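Local coordinates for 2-dehydropantoate 2-reductase (Enterococcus faecium DO, PDB 5X20), which probably catalyses the NADPH-dependent reduction of ketopantoate to pantoate, a step of pantothenate biosynthesis, at residues A[4-9]-A[74-79]; A[13-18]-A[125-130]; A[25-30]-A[58-63]. All blocks are in the same frame, centred on the assembly; numbering follows the deposited sequence.

Contact 1 (A[4-9]-A[74-79]); sequences AIAGAG and IILFTK. With NAD (nicotinamide-adenine-dinucleotide), chain G.
Ile5 and Ile75 lie side by side on one face of the sheet, pointing the same way, and meet through their CD1 methyls at 4.1 Å. In Ile5 the CG1 branch stands opposite the carbonyl carbon (chi1 -58°) and a further bend swings its CD1 to its neighbour. The other face is built of smaller pieces: the Ala6 methyl sits between two branches of the partner strand, with CB 3.9 Å from Ile74 CG2 and 4.0 Å from Leu76 CD2. Helix 83-90 covers this face, Met86 and Leu87 reaching Ala6 and Leu76; Leu19 of helix 10-21 lies against Ile75 on the first.

Strands 4-6 and 74-76 run parallel, knitted by three backbone bonds: Ile75 N to Ala4 O, Ala6 N to Ile75 O and Phe77 N to Ala6 O, the last 2.7 Å long. Past these, both chains leave the strands for loops. Gly7 has no CB, which here would run into Thr78 N and Phe77 C, and its backbone angles suit a glycine; Thr78 CG2 lies 3.7 Å from Gly7 CA. The Phe77 ring turns away from the glycine turn, with NAD O4D at its edge.

These are the central strands of a Rossmann fold, and Gly7 and Gly9 belong to its GxGxxG-type turn. A water lies within bonding distance of Phe77 O and NAD O2N and probably bridges them, while Lys79 reaches round with a doubly bent chain to place NZ 2.8 Å from NAD O1A. Because NZ also forms a salt bridge with Asp264, the lysine probably balances both the pyrophosphate charge and that carboxylate.

Contact 2 (A[13-18]-A[125-130]); sequences SRFGLM and GNTMWT. With AOT (2-oxidanylidene-2-phenylazanyl-ethanoic acid), chain H; NAD (nicotinamide-adenine-dinucleotide), chain G.
Arg14, on the first helix of the Rossmann fold, reaches across to Trp129 and Thr130, just past strand 122-127. Its CG lies trans to the backbone N (chi1 178°), and a bend at chi3 lays the guanidinium against the indole. Trp129 CE3 sits over the centre of that flat group, 3.5 Å from Arg14 CZ, the two planes 29° apart. Arg14 NE and NH2 together take Thr130 O side-on, at 2.9 Å and 3.0 Å, from opposite faces of the carbonyl plane. This two-nitrogen grip on a carbonyl, with a weak in-plane bond from Arg14 NH1 to Met18 SD, is the tight part and probably fixes the guanidinium's rotation.

The other contacts are looser. Met18 SD stands 4.9 Å from the centroid of the Trp129 six-membered ring, above its face, in a distant Met-aromatic contact, and Phe15 CZ comes to 4.1 Å from Trp129 CD1 with the ring planes steeply inclined. Trp129 NE1 is hydrogen-bonded to Leu172 O. Toward the pocket, partly exposed Thr130 directs OG1 to a glycerol, probably from the crystallisation liquor, while its CG2 approaches the phenyl ring of the oxamate ligand. Trp129 O lies 3.1 Å from NAD C4N, a carbon of the nicotinamide ring.

Contact 3 (A[25-30]-A[58-63]); sequences EVLLID and PIVLQS. With NAD (nicotinamide-adenine-dinucleotide), chain G.
The outer edge of the Rossmann sheet, where the cofactor's adenosine ribose is recognised, is formed by strands 25-30 and 59-61 running parallel. Ile29 and Val60 project side by side from one face, CG1 to CG1 at 3.9 Å. Leu27 CD1 joins them there, 4.1 Å from both Val60 CG1 and CB of exposed Pro58. On the other face, Leu28 and Ile59 meet at an angle; Ile59 CG1 lies trans to the backbone N (chi1 -176°), which brings CD1 to 3.9 Å from Leu28 CB.

Four backbone bonds join the strands: Leu28 N to Pro58 O, Val60 N to Leu28 O, Asp30 N to Val60 O, and Gln62 N to Asp30 O. This ladder anchors the backbone of Asp30 while its carboxylate leaves for the ribose. Asp30 OD2 accepts from NAD O2B at 2.7 Å and OD1 from NAD O3B, though the length of the second bond is doubtful. An acid at this strand end, gripping both ribose hydroxyls, is consistent with binding NAD rather than its 2'-phosphorylated form.

Ile39 and Lys40 of helix 33-42 touch Ile59, and Ile90 of helix 83-90 lies on Ile29. Strand 2-6 borders strand 25-30 along its other edge, leaving strand 59-61 outermost within the chain.

Contacts 1 and 3 are neighbours in the parallel part of the eight-stranded mixed sheet: strands 2-6 and 25-30 pair directly, Ile5 N lying 2.8 Å from Leu27 O, and the contact centres are about 9 Å apart. Asp30 OD1 also reaches 2.7 Å from Ala8 N, which ties the ribose-binding carboxylate to the glycine-rich turn. Contact 2 brings in the helix that follows this turn; its Phe15 meets Phe77 of contact 1 edge-to-face, with centres of the contacts about 10 Å apart. Together they follow NAD from its adenosine ribose to its nicotinamide: contact 3 at the ribose, contact 1 at the pyrophosphate, and contact 2 at the nicotinamide and the oxamate ligand.

Contact 1 (A[4-9]-A[74-79])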
# COMPACT_ATOMS: atom_id res chain seq x y z
N ALA A 4 14.75 -16.14 32.46
CA ALA A 4 14.88 -16.65 31.12
C ALA A 4 14.26 -15.63 30.17
O ALA A 4 13.16 -15.10 30.42
CB ALA A 4 14.19 -17.97 31.00
N ILE A 5 14.98 -15.33 29.10
CA ILE A 5 14.49 -14.49 28.03
C ILE A 5 14.11 -15.44 26.90
O ILE A 5 14.98 -16.06 26.25
CB ILE A 5 15.58 -13.56 27.48
CG1 ILE A 5 16.16 -12.67 28.59
CG2 ILE A 5 15.02 -12.74 26.32
CD1 ILE A 5 15.21 -11.68 29.23
N ALA A 6 12.81 -15.59 26.68
CA ALA A 6 12.34 -16.53 25.69
C ALA A 6 12.18 -15.62 24.49
O ALA A 6 11.24 -14.84 24.43
CB ALA A 6 11.07 -17.22 26.16
N GLY A 7 13.09 -15.76 23.53
CA GLY A 7 13.03 -15.03 22.28
C GLY A 7 14.09 -13.95 22.35
O GLY A 7 13.78 -12.79 22.64
N ALA A 8 15.34 -14.32 22.10
CA ALA A 8 16.44 -13.42 22.37
C ALA A 8 16.90 -12.74 21.09
O ALA A 8 18.05 -12.74 20.76
CB ALA A 8 17.57 -14.18 23.04
N GLY A 9 15.96 -12.09 20.42
CA GLY A 9 16.28 -11.27 19.29
C GLY A 9 16.67 -9.88 19.74
O GLY A 9 17.29 -9.70 20.78
N ILE A 74 10.12 -15.74 33.27
CA ILE A 74 10.26 -15.87 31.81
C ILE A 74 9.71 -14.63 31.15
O ILE A 74 8.58 -14.23 31.42
CB ILE A 74 9.50 -17.05 31.27
CG1 ILE A 74 9.98 -18.34 31.95
CG2 ILE A 74 9.70 -17.15 29.76
CD1 ILE A 74 9.16 -19.60 31.58
N ILE A 75 10.54 -13.97 30.35
CA ILE A 75 10.13 -12.78 29.60
C ILE A 75 10.03 -13.15 28.14
O ILE A 75 11.02 -13.55 27.53
CB ILE A 75 11.10 -11.64 29.74
CG1 ILE A 75 11.23 -11.27 31.21
CG2 ILE A 75 10.59 -10.45 28.94
CD1 ILE A 75 12.17 -10.10 31.50
N LEU A 76 8.83 -13.08 27.59
CA LEU A 76 8.63 -13.48 26.21
C LEU A 76 8.94 -12.32 25.34
O LEU A 76 8.43 -11.23 25.59
CB LEU A 76 7.19 -13.93 25.98
CG LEU A 76 6.70 -15.09 26.83
CD1 LEU A 76 5.18 -15.07 26.94
CD2 LEU A 76 7.16 -16.46 26.30
N PHE A 77 9.76 -12.57 24.32
CA PHE A 77 10.16 -11.55 23.36
C PHE A 77 10.38 -12.11 21.95
O PHE A 77 11.15 -11.54 21.17
CB PHE A 77 11.39 -10.78 23.85
CG PHE A 77 11.06 -9.42 24.38
CD1 PHE A 77 10.24 -8.56 23.66
CD2 PHE A 77 11.57 -8.99 25.59
CE1 PHE A 77 9.93 -7.31 24.15
CE2 PHE A 77 11.27 -7.74 26.08
CZ PHE A 77 10.45 -6.89 25.36
N THR A 78 9.71 -13.21 21.61
CA THR A 78 9.62 -13.62 20.22
C THR A 78 8.76 -12.62 19.41
O THR A 78 8.10 -11.74 19.95
CB THR A 78 8.99 -15.01 20.06
OG1 THR A 78 7.61 -14.97 20.47
CG2 THR A 78 9.74 -16.05 20.83
N LYS A 79 8.75 -12.81 18.10
CA LYS A 79 7.72 -12.19 17.25
C LYS A 79 6.47 -12.97 17.48
O LYS A 79 6.51 -14.14 17.88
CB LYS A 79 8.10 -12.28 15.77
CG LYS A 79 9.20 -11.33 15.35
CD LYS A 79 8.62 -9.99 15.02
CE LYS A 79 9.55 -8.78 15.00
NZ LYS A 79 10.75 -8.96 14.13
PA NAD G . 13.45 -10.08 16.37
O1A NAD G . 12.91 -10.42 15.02
O2A NAD G . 14.79 -9.36 16.51
O5B NAD G . 13.61 -11.44 17.19
C5B NAD G . 12.54 -12.35 17.29
C4B NAD G . 13.03 -13.79 17.20
O4B NAD G . 13.29 -14.02 15.84
C3B NAD G . 14.34 -14.07 17.94
O3B NAD G . 14.29 -15.38 18.43
C2B NAD G . 15.36 -13.98 16.87
O2B NAD G . 16.58 -14.67 17.09
C1B NAD G . 14.56 -14.57 15.73
N9A NAD G . 15.16 -14.15 14.47
C8A NAD G . 15.49 -12.91 14.14
N7A NAD G . 16.05 -12.90 12.92
C5A NAD G . 16.08 -14.15 12.49
C6A NAD G . 16.55 -14.83 11.28
N6A NAD G . 17.11 -14.14 10.25
N1A NAD G . 16.41 -16.16 11.26
C2A NAD G . 15.85 -16.86 12.25
N3A NAD G . 15.41 -16.33 13.41
C4A NAD G . 15.50 -14.99 13.55
O3 NAD G . 12.24 -9.28 17.03
PN NAD G . 12.30 -8.10 18.11
O1N NAD G . 12.58 -6.83 17.29
O2N NAD G . 13.12 -8.39 19.34
O5D NAD G . 10.74 -8.00 18.46
C5D NAD G . 10.21 -8.80 19.51
C4D NAD G . 8.86 -8.24 20.00
O4D NAD G . 9.08 -6.93 20.55
C3D NAD G . 7.96 -8.08 18.80
O3D NAD G . 6.61 -8.38 19.10
C2D NAD G . 8.12 -6.61 18.42
O2D NAD G . 7.01 -6.06 17.70
C1D NAD G . 8.32 -5.99 19.79
N1N NAD G . 8.97 -4.69 19.83
C2N NAD G . 10.11 -4.51 19.12
C3N NAD G . 10.73 -3.25 19.12
C7N NAD G . 12.04 -2.98 18.41
O7N NAD G . 12.52 -1.85 18.48
N7N NAD G . 12.76 -3.96 17.86
C4N NAD G . 10.17 -2.24 19.93
C5N NAD G . 9.00 -2.50 20.70
C6N NAD G . 8.43 -3.73 20.67
O HOH W 1 13.58 -10.41 20.87

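Contact 2 (A[13-18]-A[125-130])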
# COMPACT_ATOMS: atom_id res chain seq x y z
N SER A 13 17.45 -9.51 23.57
CA SER A 13 18.87 -9.28 23.82
C SER A 13 19.06 -8.02 24.66
O SER A 13 19.76 -8.05 25.64
CB SER A 13 19.63 -9.15 22.51
OG SER A 13 19.74 -10.41 21.85
N ARG A 14 18.34 -6.93 24.33
CA ARG A 14 18.36 -5.76 25.20
C ARG A 14 18.02 -6.06 26.65
O ARG A 14 18.79 -5.71 27.57
CB ARG A 14 17.40 -4.66 24.75
CG ARG A 14 17.40 -3.48 25.72
CD ARG A 14 16.38 -2.40 25.40
NE ARG A 14 16.75 -1.50 24.32
CZ ARG A 14 17.67 -0.52 24.41
NH1 ARG A 14 18.31 -0.31 25.54
NH2 ARG A 14 17.90 0.29 23.38
N PHE A 15 16.85 -6.65 26.87
CA PHE A 15 16.41 -6.92 28.24
C PHE A 15 17.39 -7.86 28.98
O PHE A 15 17.73 -7.61 30.14
CB PHE A 15 15.00 -7.49 28.24
CG PHE A 15 13.92 -6.43 28.19
CD1 PHE A 15 13.84 -5.54 27.12
CD2 PHE A 15 12.96 -6.35 29.18
CE1 PHE A 15 12.83 -4.58 27.06
CE2 PHE A 15 11.98 -5.39 29.16
CZ PHE A 15 11.92 -4.47 28.10
N GLY A 16 17.87 -8.90 28.31
CA GLY A 16 18.82 -9.83 28.88
C GLY A 16 20.12 -9.15 29.29
O GLY A 16 20.63 -9.38 30.38
N LEU A 17 20.64 -8.34 28.39
CA LEU A 17 21.85 -7.60 28.64
C LEU A 17 21.69 -6.70 29.87
O LEU A 17 22.49 -6.77 30.80
CB LEU A 17 22.14 -6.70 27.44
CG LEU A 17 23.35 -6.97 26.55
CD1 LEU A 17 23.83 -5.65 25.96
CD2 LEU A 17 24.47 -7.64 27.33
N MET A 18 20.65 -5.86 29.86
CA MET A 18 20.40 -4.94 30.97
C MET A 18 20.14 -5.67 32.26
O MET A 18 20.69 -5.28 33.29
CB MET A 18 19.25 -3.98 30.64
CG MET A 18 19.65 -3.00 29.57
SD MET A 18 18.33 -2.02 28.81
CE MET A 18 18.07 -0.79 30.07
N GLY A 125 2.08 -6.64 29.07
CA GLY A 125 2.27 -5.24 28.82
C GLY A 125 2.85 -4.95 27.46
O GLY A 125 2.78 -5.77 26.55
N ASN A 126 3.48 -3.79 27.36
CA ASN A 126 4.16 -3.37 26.19
C ASN A 126 5.32 -2.49 26.59
O ASN A 126 5.55 -2.23 27.77
CB ASN A 126 3.22 -2.65 25.23
CG ASN A 126 2.56 -1.44 25.85
OD1 ASN A 126 3.16 -0.70 26.55
ND2 ASN A 126 1.32 -1.28 25.60
N THR A 127 6.10 -2.09 25.61
CA THR A 127 7.29 -1.38 25.87
C THR A 127 7.53 -0.34 24.79
O THR A 127 7.13 -0.51 23.65
CB THR A 127 8.48 -2.35 25.97
OG1 THR A 127 9.66 -1.62 26.31
CG2 THR A 127 8.72 -3.10 24.66
N MET A 128 8.23 0.71 25.17
CA MET A 128 8.67 1.77 24.26
C MET A 128 10.17 1.72 24.05
O MET A 128 10.70 2.55 23.39
CB MET A 128 8.30 3.12 24.84
CG MET A 128 6.81 3.38 25.09
SD MET A 128 5.85 3.41 23.58
CE MET A 128 6.02 5.16 23.15
N TRP A 129 10.85 0.72 24.59
CA TRP A 129 12.24 0.50 24.23
C TRP A 129 12.31 0.09 22.75
O TRP A 129 11.31 -0.38 22.17
CB TRP A 129 12.83 -0.61 25.04
CG TRP A 129 13.15 -0.16 26.42
CD1 TRP A 129 12.45 -0.46 27.58
CD2 TRP A 129 14.25 0.71 26.84
NE1 TRP A 129 13.04 0.14 28.67
CE2 TRP A 129 14.13 0.86 28.28
CE3 TRP A 129 15.29 1.35 26.18
CZ2 TRP A 129 15.02 1.62 29.01
CZ3 TRP A 129 16.17 2.11 26.92
CH2 TRP A 129 16.04 2.25 28.31
N THR A 130 13.48 0.25 22.12
CA THR A 130 13.75 -0.17 20.76
C THR A 130 15.05 -0.96 20.67
O THR A 130 15.86 -0.93 21.60
CB THR A 130 13.89 1.05 19.82
OG1 THR A 130 15.00 1.81 20.24
CG2 THR A 130 12.66 1.94 19.84
C1 AOT H . 8.09 1.86 18.48
N1 AOT H . 8.23 0.91 17.59
O1 AOT H . 7.08 -0.64 18.67
C2 AOT H . 7.25 2.91 18.19
O2 AOT H . 8.61 -0.63 15.68
O3 AOT H . 7.64 -2.26 16.47
C8 AOT H . 8.02 -1.11 16.59
C7 AOT H . 7.74 -0.28 17.74
C4 AOT H . 7.11 3.93 19.10
C6 AOT H . 7.80 3.93 20.29
C5 AOT H . 8.62 2.88 20.57
C3 AOT H . 8.78 1.85 19.68
PA NAD G . 13.45 -10.08 16.37
O1A NAD G . 12.91 -10.42 15.02
O2A NAD G . 14.79 -9.36 16.51
O5B NAD G . 13.61 -11.44 17.19
C5B NAD G . 12.54 -12.35 17.29
C4B NAD G . 13.03 -13.79 17.20
O4B NAD G . 13.29 -14.02 15.84
C3B NAD G . 14.34 -14.07 17.94
O3B NAD G . 14.29 -15.38 18.43
C2B NAD G . 15.36 -13.98 16.87
O2B NAD G . 16.58 -14.67 17.09
C1B NAD G . 14.56 -14.57 15.73
N9A NAD G . 15.16 -14.15 14.47
C8A NAD G . 15.49 -12.91 14.14
N7A NAD G . 16.05 -12.90 12.92
C5A NAD G . 16.08 -14.15 12.49
C6A NAD G . 16.55 -14.83 11.28
N6A NAD G . 17.11 -14.14 10.25
N1A NAD G . 16.41 -16.16 11.26
C2A NAD G . 15.85 -16.86 12.25
N3A NAD G . 15.41 -16.33 13.41
C4A NAD G . 15.50 -14.99 13.55
O3 NAD G . 12.24 -9.28 17.03
PN NAD G . 12.30 -8.10 18.11
O1N NAD G . 12.58 -6.83 17.29
O2N NAD G . 13.12 -8.39 19.34
O5D NAD G . 10.74 -8.00 18.46
C5D NAD G . 10.21 -8.80 19.51
C4D NAD G . 8.86 -8.24 20.00
O4D NAD G . 9.08 -6.93 20.55
C3D NAD G . 7.96 -8.08 18.80
O3D NAD G . 6.61 -8.38 19.10
C2D NAD G . 8.12 -6.61 18.42
O2D NAD G . 7.01 -6.06 17.70
C1D NAD G . 8.32 -5.99 19.79
N1N NAD G . 8.97 -4.69 19.83
C2N NAD G . 10.11 -4.51 19.12
C3N NAD G . 10.73 -3.25 19.12
C7N NAD G . 12.04 -2.98 18.41
O7N NAD G . 12.52 -1.85 18.48
N7N NAD G . 12.76 -3.96 17.86
C4N NAD G . 10.17 -2.24 19.93
C5N NAD G . 9.00 -2.50 20.70
C6N NAD G . 8.43 -3.73 20.67

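Contact 3 (A[25-30]-A[58-63])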
# COMPACT_ATOMS: atom_id res chain seq x y z
N GLU A 25 20.84 -13.33 37.13
CA GLU A 25 21.26 -14.45 36.35
C GLU A 25 20.27 -14.63 35.16
O GLU A 25 19.08 -14.79 35.36
CB GLU A 25 21.29 -15.72 37.22
CG GLU A 25 22.14 -16.82 36.60
CD GLU A 25 21.99 -18.17 37.29
OE1 GLU A 25 22.03 -19.21 36.59
OE2 GLU A 25 21.85 -18.21 38.53
N VAL A 26 20.81 -14.67 33.95
CA VAL A 26 20.03 -14.61 32.76
C VAL A 26 20.33 -15.80 31.88
O VAL A 26 21.48 -16.11 31.59
CB VAL A 26 20.31 -13.30 32.02
CG1 VAL A 26 19.59 -13.27 30.69
CG2 VAL A 26 19.88 -12.10 32.90
N LEU A 27 19.27 -16.50 31.47
CA LEU A 27 19.38 -17.50 30.45
C LEU A 27 18.64 -17.01 29.16
O LEU A 27 17.46 -16.68 29.22
CB LEU A 27 18.76 -18.79 30.97
CG LEU A 27 18.66 -19.93 29.96
CD1 LEU A 27 20.04 -20.39 29.48
CD2 LEU A 27 17.88 -21.10 30.53
N LEU A 28 19.31 -17.02 28.01
CA LEU A 28 18.66 -16.76 26.73
C LEU A 28 18.20 -18.04 26.10
O LEU A 28 18.88 -19.05 26.16
CB LEU A 28 19.58 -16.06 25.75
CG LEU A 28 20.30 -14.82 26.27
CD1 LEU A 28 21.25 -14.27 25.23
CD2 LEU A 28 19.33 -13.73 26.75
N ILE A 29 17.00 -17.99 25.52
CA ILE A 29 16.43 -19.13 24.83
C ILE A 29 15.98 -18.62 23.45
O ILE A 29 15.35 -17.56 23.37
CB ILE A 29 15.21 -19.68 25.57
CG1 ILE A 29 15.55 -19.99 27.02
CG2 ILE A 29 14.71 -20.91 24.85
CD1 ILE A 29 14.36 -20.39 27.86
N ASP A 30 16.35 -19.31 22.40
CA ASP A 30 16.13 -18.83 21.05
C ASP A 30 16.02 -19.95 20.08
O ASP A 30 16.46 -21.07 20.35
CB ASP A 30 17.25 -17.89 20.61
CG ASP A 30 16.77 -16.88 19.59
OD1 ASP A 30 16.09 -15.92 20.02
OD2 ASP A 30 17.02 -17.06 18.35
N PRO A 58 24.73 -17.26 29.02
CA PRO A 58 24.30 -18.61 28.66
C PRO A 58 23.10 -18.59 27.69
O PRO A 58 22.22 -17.73 27.81
CB PRO A 58 23.89 -19.25 30.01
CG PRO A 58 24.20 -18.26 31.07
CD PRO A 58 24.49 -16.93 30.43
N ILE A 59 23.10 -19.51 26.72
CA ILE A 59 22.07 -19.54 25.73
C ILE A 59 21.76 -20.98 25.36
O ILE A 59 22.65 -21.78 25.23
CB ILE A 59 22.44 -18.70 24.49
CG1 ILE A 59 21.26 -18.68 23.47
CG2 ILE A 59 23.73 -19.19 23.82
CD1 ILE A 59 21.28 -17.44 22.58
N VAL A 60 20.49 -21.29 25.16
CA VAL A 60 20.08 -22.62 24.77
C VAL A 60 19.07 -22.53 23.63
O VAL A 60 18.26 -21.60 23.57
CB VAL A 60 19.53 -23.38 26.01
CG1 VAL A 60 18.27 -22.69 26.52
CG2 VAL A 60 19.25 -24.82 25.68
N LEU A 61 19.14 -23.48 22.69
CA LEU A 61 18.10 -23.65 21.66
C LEU A 61 16.79 -24.02 22.33
O LEU A 61 16.76 -24.83 23.26
CB LEU A 61 18.45 -24.77 20.71
CG LEU A 61 18.91 -24.49 19.27
CD1 LEU A 61 18.84 -25.76 18.43
CD2 LEU A 61 18.13 -23.39 18.58
N GLN A 62 15.70 -23.42 21.87
CA GLN A 62 14.42 -23.61 22.54
C GLN A 62 14.01 -25.06 22.56
O GLN A 62 13.34 -25.51 23.49
CB GLN A 62 13.32 -22.77 21.89
CG GLN A 62 12.94 -23.12 20.46
CD GLN A 62 12.08 -22.05 19.84
OE1 GLN A 62 12.53 -20.92 19.63
NE2 GLN A 62 10.83 -22.38 19.56
N SER A 63 14.38 -25.82 21.54
CA SER A 63 14.05 -27.27 21.50
C SER A 63 14.90 -28.13 22.47
O SER A 63 14.55 -29.28 22.77
CB SER A 63 14.19 -27.80 20.07
OG SER A 63 15.55 -27.68 19.69
PA NAD G . 13.45 -10.08 16.37
O1A NAD G . 12.91 -10.42 15.02
O2A NAD G . 14.79 -9.36 16.51
O5B NAD G . 13.61 -11.44 17.19
C5B NAD G . 12.54 -12.35 17.29
C4B NAD G . 13.03 -13.79 17.20
O4B NAD G . 13.29 -14.02 15.84
C3B NAD G . 14.34 -14.07 17.94
O3B NAD G . 14.29 -15.38 18.43
C2B NAD G . 15.36 -13.98 16.87
O2B NAD G . 16.58 -14.67 17.09
C1B NAD G . 14.56 -14.57 15.73
N9A NAD G . 15.16 -14.15 14.47
C8A NAD G . 15.49 -12.91 14.14
N7A NAD G . 16.05 -12.90 12.92
C5A NAD G . 16.08 -14.15 12.49
C6A NAD G . 16.55 -14.83 11.28
N6A NAD G . 17.11 -14.14 10.25
N1A NAD G . 16.41 -16.16 11.26
C2A NAD G . 15.85 -16.86 12.25
N3A NAD G . 15.41 -16.33 13.41
C4A NAD G . 15.50 -14.99 13.55
O3 NAD G . 12.24 -9.28 17.03
PN NAD G . 12.30 -8.10 18.11
O1N NAD G . 12.58 -6.83 17.29
O2N NAD G . 13.12 -8.39 19.34
O5D NAD G . 10.74 -8.00 18.46
C5D NAD G . 10.21 -8.80 19.51
C4D NAD G . 8.86 -8.24 20.00
O4D NAD G . 9.08 -6.93 20.55
C3D NAD G . 7.96 -8.08 18.80
O3D NAD G . 6.61 -8.38 19.10
C2D NAD G . 8.12 -6.61 18.42
O2D NAD G . 7.01 -6.06 17.70
C1D NAD G . 8.32 -5.99 19.79
N1N NAD G . 8.97 -4.69 19.83
C2N NAD G . 10.11 -4.51 19.12
C3N NAD G . 10.73 -3.25 19.12
C7N NAD G . 12.04 -2.98 18.41
O7N NAD G . 12.52 -1.85 18.48
N7N NAD G . 12.76 -3.96 17.86
C4N NAD G . 10.17 -2.24 19.93
C5N NAD G . 9.00 -2.50 20.70
C6N NAD G . 8.43 -3.73 20.67